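Local coordinates for probable chemoreceptor (Methyl-accepting chemotaxis) transmembrane protein (Rhizobium meliloti, PDB 6D8V) that probably senses quaternary ammonium compounds through its periplasmic Cache-type domain and passes the signal on to the chemotaxis machinery, at residues V147-M159 / I165-L177. Residues are numbered along the deposited sequence; the frame is centred on the assembly and turned at random.
Sequences VPTTMTSIAYPVM and IGVSGVDISLAAL. With PBE (1,1-dimethyl-prolinium), chain C.
The antiparallel β-hairpin of strands 149-160 and 163-173, part of the ligand-binding PDC sensor domain of the Cache clan, sets M151 opposite S173, S153 opposite D171 and A155 opposite G169 as non-hydrogen-bonded pairs; the N-to-C directions of the two strand segments lie 157° apart, close to antiparallel. Between the first two, T152 and I172 form a hydrogen-bonded pair through T152 N to I172 O (2.9 Å) and I172 N to T152 O (2.8 Å). On the ligand face, S153 OG donates to D171 OD1 at 2.6 Å, meeting it 49° out of the carboxylate plane. With CG beside the backbone N (chi1 -58°), D171 carries its carboxylate to the ligand and S153, and OD2 comes 3.0 Å from the methyl CF of 1,1-dimethyl-prolinium, consistent with charge pairing to the quaternary ammonium. M151, also a pocket residue, lays SD beside this carboxylate, 3.8 Å from ligand CF. A leucine in place of D171 would probably leave the ligand's cation without this counter-charge and take from S153 OG and W72 NE1 the acceptor they share. At the strand-to-helix junction, L174 N donates to T150 O (2.7 Å), while S173 OG caps helix 174-183 by accepting from A176 N. W72 belongs to strand 70-75, strand 140-142 flanks M151, and on the reverse face I172 packs against L29 of helix 2-45.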
ATOM      1  N   VAL A 147      10.575  -1.053 -13.719  1.00107.59           N
ATOM      2  CA  VAL A 147       9.555  -0.530 -14.617  1.00 98.93           C
ATOM      3  C   VAL A 147       8.569   0.276 -13.784  1.00114.78           C
ATOM      4  O   VAL A 147       8.238  -0.117 -12.656  1.00121.22           O
ATOM      5  CB  VAL A 147       8.876  -1.669 -15.390  1.00 87.09           C
ATOM      6  CG1 VAL A 147       7.462  -1.296 -15.752  1.00 80.32           C
ATOM      7  CG2 VAL A 147       9.691  -2.001 -16.624  1.00 98.12           C
ATOM      8  N   PRO A 148       8.106   1.418 -14.287  1.00110.46           N
ATOM      9  CA  PRO A 148       7.105   2.203 -13.557  1.00102.15           C
ATOM     10  C   PRO A 148       5.951   1.329 -13.091  1.00101.43           C
ATOM     11  O   PRO A 148       5.368   0.565 -13.868  1.00 94.73           O
ATOM     12  CB  PRO A 148       6.653   3.239 -14.594  1.00 80.40           C
ATOM     13  CG  PRO A 148       7.811   3.376 -15.522  1.00 79.32           C
ATOM     14  CD  PRO A 148       8.495   2.040 -15.563  1.00 97.06           C
ATOM     15  N   THR A 149       5.624   1.436 -11.807  1.00 96.18           N
ATOM     16  CA  THR A 149       4.575   0.607 -11.233  1.00 93.25           C
ATOM     17  C   THR A 149       3.850   1.391 -10.150  1.00 76.57           C
ATOM     18  O   THR A 149       4.476   2.075  -9.338  1.00 64.67           O
ATOM     19  CB  THR A 149       5.142  -0.704 -10.664  1.00 85.01           C
ATOM     20  OG1 THR A 149       6.288  -0.421  -9.860  1.00 74.93           O
ATOM     21  CG2 THR A 149       5.543  -1.658 -11.784  1.00 89.96           C
ATOM     22  N   THR A 150       2.528   1.270 -10.134  1.00 75.54           N
ATOM     23  CA  THR A 150       1.694   1.963  -9.161  1.00 80.46           C
ATOM     24  C   THR A 150       1.527   1.112  -7.903  1.00 80.85           C
ATOM     25  O   THR A 150       1.107  -0.046  -7.975  1.00 82.72           O
ATOM     26  CB  THR A 150       0.335   2.282  -9.778  1.00 68.72           C
ATOM     27  OG1 THR A 150      -0.232   1.080 -10.314  1.00 74.98           O
ATOM     28  CG2 THR A 150       0.495   3.279 -10.903  1.00 71.15           C
ATOM     29  N   MET A 151       1.854   1.688  -6.752  1.00 63.74           N
ATOM     30  CA  MET A 151       1.907   0.928  -5.512  1.00 62.92           C
ATOM     31  C   MET A 151       1.459   1.810  -4.353  1.00 75.97           C
ATOM     32  O   MET A 151       1.426   3.042  -4.455  1.00 82.47           O
ATOM     33  CB  MET A 151       3.322   0.423  -5.231  1.00 53.70           C
ATOM     34  CG  MET A 151       4.291   1.577  -5.050  1.00 55.69           C
ATOM     35  SD  MET A 151       5.984   1.091  -4.757  1.00 72.01           S
ATOM     36  CE  MET A 151       6.315   0.078  -6.197  1.00 77.73           C
ATOM     37  N   THR A 152       1.117   1.156  -3.246  1.00 62.28           N
ATOM     38  CA  THR A 152       0.909   1.794  -1.957  1.00 64.14           C
ATOM     39  C   THR A 152       2.014   1.346  -1.009  1.00 66.62           C
ATOM     40  O   THR A 152       2.499   0.214  -1.102  1.00 63.42           O
ATOM     41  CB  THR A 152      -0.458   1.424  -1.369  1.00 54.81           C
ATOM     42  OG1 THR A 152      -0.684   2.184  -0.176  1.00 72.40           O
ATOM     43  CG2 THR A 152      -0.498  -0.054  -1.029  1.00 75.66           C
ATOM     44  N   SER A 153       2.404   2.226  -0.085  1.00 58.51           N
ATOM     45  CA  SER A 153       3.558   1.968   0.765  1.00 62.19           C
ATOM     46  C   SER A 153       3.190   2.030   2.241  1.00 66.58           C
ATOM     47  O   SER A 153       2.543   2.983   2.691  1.00 70.99           O
ATOM     48  CB  SER A 153       4.684   2.951   0.460  1.00 70.18           C
ATOM     49  OG  SER A 153       5.276   2.643  -0.778  1.00 78.86           O
ATOM     50  N   ILE A 154       3.623   1.017   2.984  1.00 55.70           N
ATOM     51  CA  ILE A 154       3.498   0.964   4.432  1.00 63.47           C
ATOM     52  C   ILE A 154       4.855   1.347   5.005  1.00 69.64           C
ATOM     53  O   ILE A 154       5.854   0.658   4.778  1.00 71.87           O
ATOM     54  CB  ILE A 154       3.043  -0.423   4.900  1.00 54.75           C
ATOM     55  CG1 ILE A 154       1.641  -0.696   4.360  1.00 62.63           C
ATOM     56  CG2 ILE A 154       3.046  -0.525   6.410  1.00 51.74           C
ATOM     57  CD1 ILE A 154       1.123  -2.074   4.673  1.00 62.70           C
ATOM     58  N   ALA A 155       4.906   2.461   5.727  1.00 56.51           N
ATOM     59  CA  ALA A 155       6.165   3.007   6.205  1.00 67.94           C
ATOM     60  C   ALA A 155       6.109   3.218   7.710  1.00 81.04           C
ATOM     61  O   ALA A 155       5.061   3.553   8.273  1.00 73.91           O
ATOM     62  CB  ALA A 155       6.508   4.331   5.511  1.00 74.87           C
ATOM     63  N   TYR A 156       7.254   3.012   8.352  1.00 75.79           N
ATOM     64  CA  TYR A 156       7.427   3.134   9.788  1.00 76.53           C
ATOM     65  C   TYR A 156       8.650   3.985  10.088  1.00 87.77           C
ATOM     66  O   TYR A 156       9.628   3.964   9.335  1.00 89.24           O
ATOM     67  CB  TYR A 156       7.594   1.758  10.451  1.00 69.67           C
ATOM     68  CG  TYR A 156       6.296   1.134  10.893  1.00 74.11           C
ATOM     69  CD1 TYR A 156       5.565   0.327  10.033  1.00 69.69           C
ATOM     70  CD2 TYR A 156       5.794   1.354  12.172  1.00 80.32           C
ATOM     71  CE1 TYR A 156       4.370  -0.248  10.442  1.00 64.04           C
ATOM     72  CE2 TYR A 156       4.601   0.794  12.579  1.00 83.39           C
ATOM     73  CZ  TYR A 156       3.894  -0.006  11.710  1.00 69.33           C
ATOM     74  OH  TYR A 156       2.701  -0.568  12.106  1.00 74.73           O
ATOM     75  N   PRO A 157       8.619   4.745  11.178  1.00 98.47           N
ATOM     76  CA  PRO A 157       9.817   5.490  11.581  1.00 96.78           C
ATOM     77  C   PRO A 157      10.886   4.546  12.102  1.00 94.45           C
ATOM     78  O   PRO A 157      10.597   3.595  12.833  1.00103.36           O
ATOM     79  CB  PRO A 157       9.305   6.421  12.689  1.00 87.06           C
ATOM     80  CG  PRO A 157       7.808   6.421  12.553  1.00 96.94           C
ATOM     81  CD  PRO A 157       7.447   5.077  12.003  1.00 99.02           C
ATOM     82  N   VAL A 158      12.127   4.810  11.708  1.00 87.37           N
ATOM     83  CA  VAL A 158      13.287   4.081  12.207  1.00 95.45           C
ATOM     84  C   VAL A 158      13.926   4.921  13.305  1.00113.88           C
ATOM     85  O   VAL A 158      14.304   6.076  13.069  1.00115.20           O
ATOM     86  CB  VAL A 158      14.289   3.776  11.081  1.00 90.00           C
ATOM     87  CG1 VAL A 158      15.529   3.102  11.642  1.00102.27           C
ATOM     88  CG2 VAL A 158      13.653   2.898  10.027  1.00 80.34           C
ATOM     89  N   MET A 159      14.050   4.346  14.503  1.00110.72           N
ATOM     90  CA  MET A 159      14.544   5.061  15.673  1.00103.97           C
ATOM     91  C   MET A 159      15.894   4.510  16.113  1.00107.17           C
ATOM     92  O   MET A 159      16.146   3.305  16.024  1.00106.86           O
ATOM     93  CB  MET A 159      13.552   4.970  16.832  1.00 98.35           C
ATOM     94  CG  MET A 159      12.147   5.421  16.494  1.00 98.61           C
ATOM     95  SD  MET A 159      12.007   7.194  16.224  1.00109.87           S
ATOM     96  CE  MET A 159      12.605   7.813  17.795  1.00103.74           C
ATOM     97  N   ILE A 165      16.045   8.483  12.725  1.00100.32           N
ATOM     98  CA  ILE A 165      17.119   8.627  11.750  1.00107.69           C
ATOM     99  C   ILE A 165      16.658   8.354  10.326  1.00115.67           C
ATOM    100  O   ILE A 165      17.483   8.394   9.405  1.00114.58           O
ATOM    101  CB  ILE A 165      18.319   7.724  12.099  1.00103.99           C
ATOM    102  CG1 ILE A 165      17.898   6.253  12.067  1.00 99.37           C
ATOM    103  CG2 ILE A 165      18.907   8.109  13.451  1.00109.52           C
ATOM    104  CD1 ILE A 165      19.031   5.283  12.353  1.00105.90           C
ATOM    105  N   GLY A 166      15.382   8.075  10.113  1.00108.76           N
ATOM    106  CA  GLY A 166      14.880   7.840   8.777  1.00 97.33           C
ATOM    107  C   GLY A 166      13.586   7.044   8.819  1.00101.22           C
ATOM    108  O   GLY A 166      13.007   6.817   9.882  1.00123.19           O
ATOM    109  N   VAL A 167      13.164   6.618   7.632  1.00 82.94           N
ATOM    110  CA  VAL A 167      11.910   5.898   7.450  1.00 80.16           C
ATOM    111  C   VAL A 167      12.186   4.632   6.652  1.00 85.26           C
ATOM    112  O   VAL A 167      12.853   4.684   5.617  1.00 93.11           O
ATOM    113  CB  VAL A 167      10.860   6.763   6.723  1.00 77.48           C
ATOM    114  CG1 VAL A 167       9.609   5.944   6.439  1.00 80.58           C
ATOM    115  CG2 VAL A 167      10.533   8.013   7.527  1.00 80.81           C
ATOM    116  N   SER A 168      11.660   3.505   7.122  1.00 85.57           N
ATOM    117  CA  SER A 168      11.640   2.257   6.374  1.00 81.98           C
ATOM    118  C   SER A 168      10.200   1.877   6.039  1.00 79.55           C
ATOM    119  O   SER A 168       9.254   2.236   6.745  1.00 70.56           O
ATOM    120  CB  SER A 168      12.304   1.133   7.174  1.00 85.22           C
ATOM    121  OG  SER A 168      11.988  -0.135   6.620  1.00 96.11           O
ATOM    122  N   GLY A 169      10.032   1.146   4.942  1.00 80.85           N
ATOM    123  CA  GLY A 169       8.694   0.753   4.541  1.00 64.61           C
ATOM    124  C   GLY A 169       8.700  -0.396   3.553  1.00 61.65           C
ATOM    125  O   GLY A 169       9.744  -0.834   3.069  1.00 72.99           O
ATOM    126  N   VAL A 170       7.493  -0.856   3.238  1.00 57.39           N
ATOM    127  CA  VAL A 170       7.245  -1.990   2.358  1.00 66.30           C
ATOM    128  C   VAL A 170       6.198  -1.567   1.331  1.00 68.92           C
ATOM    129  O   VAL A 170       5.386  -0.671   1.589  1.00 72.31           O
ATOM    130  CB  VAL A 170       6.773  -3.204   3.195  1.00 66.60           C
ATOM    131  CG1 VAL A 170       6.243  -4.323   2.322  1.00 75.89           C
ATOM    132  CG2 VAL A 170       7.907  -3.689   4.067  1.00 56.89           C
ATOM    133  N   ASP A 171       6.204  -2.210   0.159  1.00 58.53           N
ATOM    134  CA  ASP A 171       5.317  -1.792  -0.929  1.00 70.04           C
ATOM    135  C   ASP A 171       4.349  -2.894  -1.326  1.00 70.82           C
ATOM    136  O   ASP A 171       4.692  -4.077  -1.305  1.00 83.39           O
ATOM    137  CB  ASP A 171       6.095  -1.349  -2.182  1.00 55.65           C
ATOM    138  CG  ASP A 171       7.047  -0.222  -1.896  1.00 69.42           C
ATOM    139  OD1 ASP A 171       6.801   0.549  -0.933  1.00 77.06           O
ATOM    140  OD2 ASP A 171       8.049  -0.110  -2.628  1.00 82.42           O
ATOM    141  N   ILE A 172       3.137  -2.486  -1.690  1.00 65.44           N
ATOM    142  CA  ILE A 172       2.125  -3.359  -2.266  1.00 61.75           C
ATOM    143  C   ILE A 172       1.787  -2.790  -3.632  1.00 69.20           C
ATOM    144  O   ILE A 172       1.250  -1.678  -3.730  1.00 60.67           O
ATOM    145  CB  ILE A 172       0.866  -3.448  -1.392  1.00 49.27           C
ATOM    146  CG1 ILE A 172       1.223  -3.854   0.042  1.00 71.62           C
ATOM    147  CG2 ILE A 172      -0.118  -4.432  -1.994  1.00 52.00           C
ATOM    148  CD1 ILE A 172       0.015  -4.024   0.950  1.00 67.14           C
ATOM    149  N   SER A 173       2.123  -3.532  -4.681  1.00 73.48           N
ATOM    150  CA  SER A 173       1.811  -3.085  -6.026  1.00 68.24           C
ATOM    151  C   SER A 173       0.308  -3.123  -6.245  1.00 67.19           C
ATOM    152  O   SER A 173      -0.390  -4.013  -5.749  1.00 54.04           O
ATOM    153  CB  SER A 173       2.519  -3.958  -7.056  1.00 62.80           C
ATOM    154  OG  SER A 173       1.832  -5.176  -7.258  1.00 56.52           O
ATOM    155  N   LEU A 174      -0.201  -2.137  -6.982  1.00 62.05           N
ATOM    156  CA  LEU A 174      -1.626  -2.132  -7.266  1.00 56.60           C
ATOM    157  C   LEU A 174      -2.045  -3.369  -8.048  1.00 62.16           C
ATOM    158  O   LEU A 174      -3.224  -3.747  -8.014  1.00 65.48           O
ATOM    159  CB  LEU A 174      -2.005  -0.858  -8.014  1.00 51.83           C
ATOM    160  CG  LEU A 174      -2.574   0.308  -7.200  1.00 64.27           C
ATOM    161  CD1 LEU A 174      -1.901   0.423  -5.861  1.00 52.88           C
ATOM    162  CD2 LEU A 174      -2.413   1.611  -7.980  1.00 64.27           C
ATOM    163  N   ALA A 175      -1.100  -4.016  -8.736  1.00 61.97           N
ATOM    164  CA  ALA A 175      -1.374  -5.274  -9.421  1.00 51.77           C
ATOM    165  C   ALA A 175      -1.551  -6.423  -8.437  1.00 70.13           C
ATOM    166  O   ALA A 175      -2.482  -7.225  -8.575  1.00 72.95           O
ATOM    167  CB  ALA A 175      -0.248  -5.586 -10.394  1.00 53.89           C
ATOM    168  N   ALA A 176      -0.662  -6.519  -7.444  1.00 73.55           N
ATOM    169  CA  ALA A 176      -0.805  -7.533  -6.403  1.00 66.64           C
ATOM    170  C   ALA A 176      -2.189  -7.488  -5.764  1.00 62.16           C
ATOM    171  O   ALA A 176      -2.805  -8.535  -5.531  1.00 58.69           O
ATOM    172  CB  ALA A 176       0.278  -7.356  -5.337  1.00 83.41           C
ATOM    173  N   LEU A 177      -2.689  -6.284  -5.458  1.00 72.47           N
ATOM    174  CA  LEU A 177      -4.039  -6.172  -4.908  1.00 65.54           C
ATOM    175  C   LEU A 177      -5.065  -6.735  -5.886  1.00 69.55           C
ATOM    176  O   LEU A 177      -5.897  -7.574  -5.525  1.00 64.65           O
ATOM    177  CB  LEU A 177      -4.358  -4.714  -4.579  1.00 53.27           C
ATOM    178  CG  LEU A 177      -3.685  -4.043  -3.398  1.00 58.77           C
ATOM    179  CD1 LEU A 177      -4.253  -2.648  -3.227  1.00 64.73           C
ATOM    180  CD2 LEU A 177      -3.890  -4.864  -2.129  1.00 67.75           C
TER
HETATM  181  N   PBE C 402       9.925   3.728  -3.043  1.00102.12           N
HETATM  182  CD  PBE C 402       9.612   3.969  -1.797  1.00 91.91           C
HETATM  183  CA  PBE C 402       9.343   4.947  -3.740  1.00106.11           C
HETATM  184  CB  PBE C 402       9.786   6.111  -2.766  1.00111.80           C
HETATM  185  CG  PBE C 402       9.792   5.588  -1.616  1.00 95.38           C
HETATM  186  CE  PBE C 402      11.394   3.644  -3.185  1.00110.08           C
HETATM  187  CF  PBE C 402       9.271   2.490  -3.511  1.00 91.79           C
HETATM  188  C   PBE C 402       9.782   5.189  -5.095  1.00 93.14           C
HETATM  189  O   PBE C 402       9.612   6.332  -5.602  1.00 98.64           O
HETATM  190  OXT PBE C 402      10.303   4.275  -5.787  1.00 97.76           O
HETATM  191  O   HOH W   1       0.870  -2.312 -10.126  1.00 69.74           O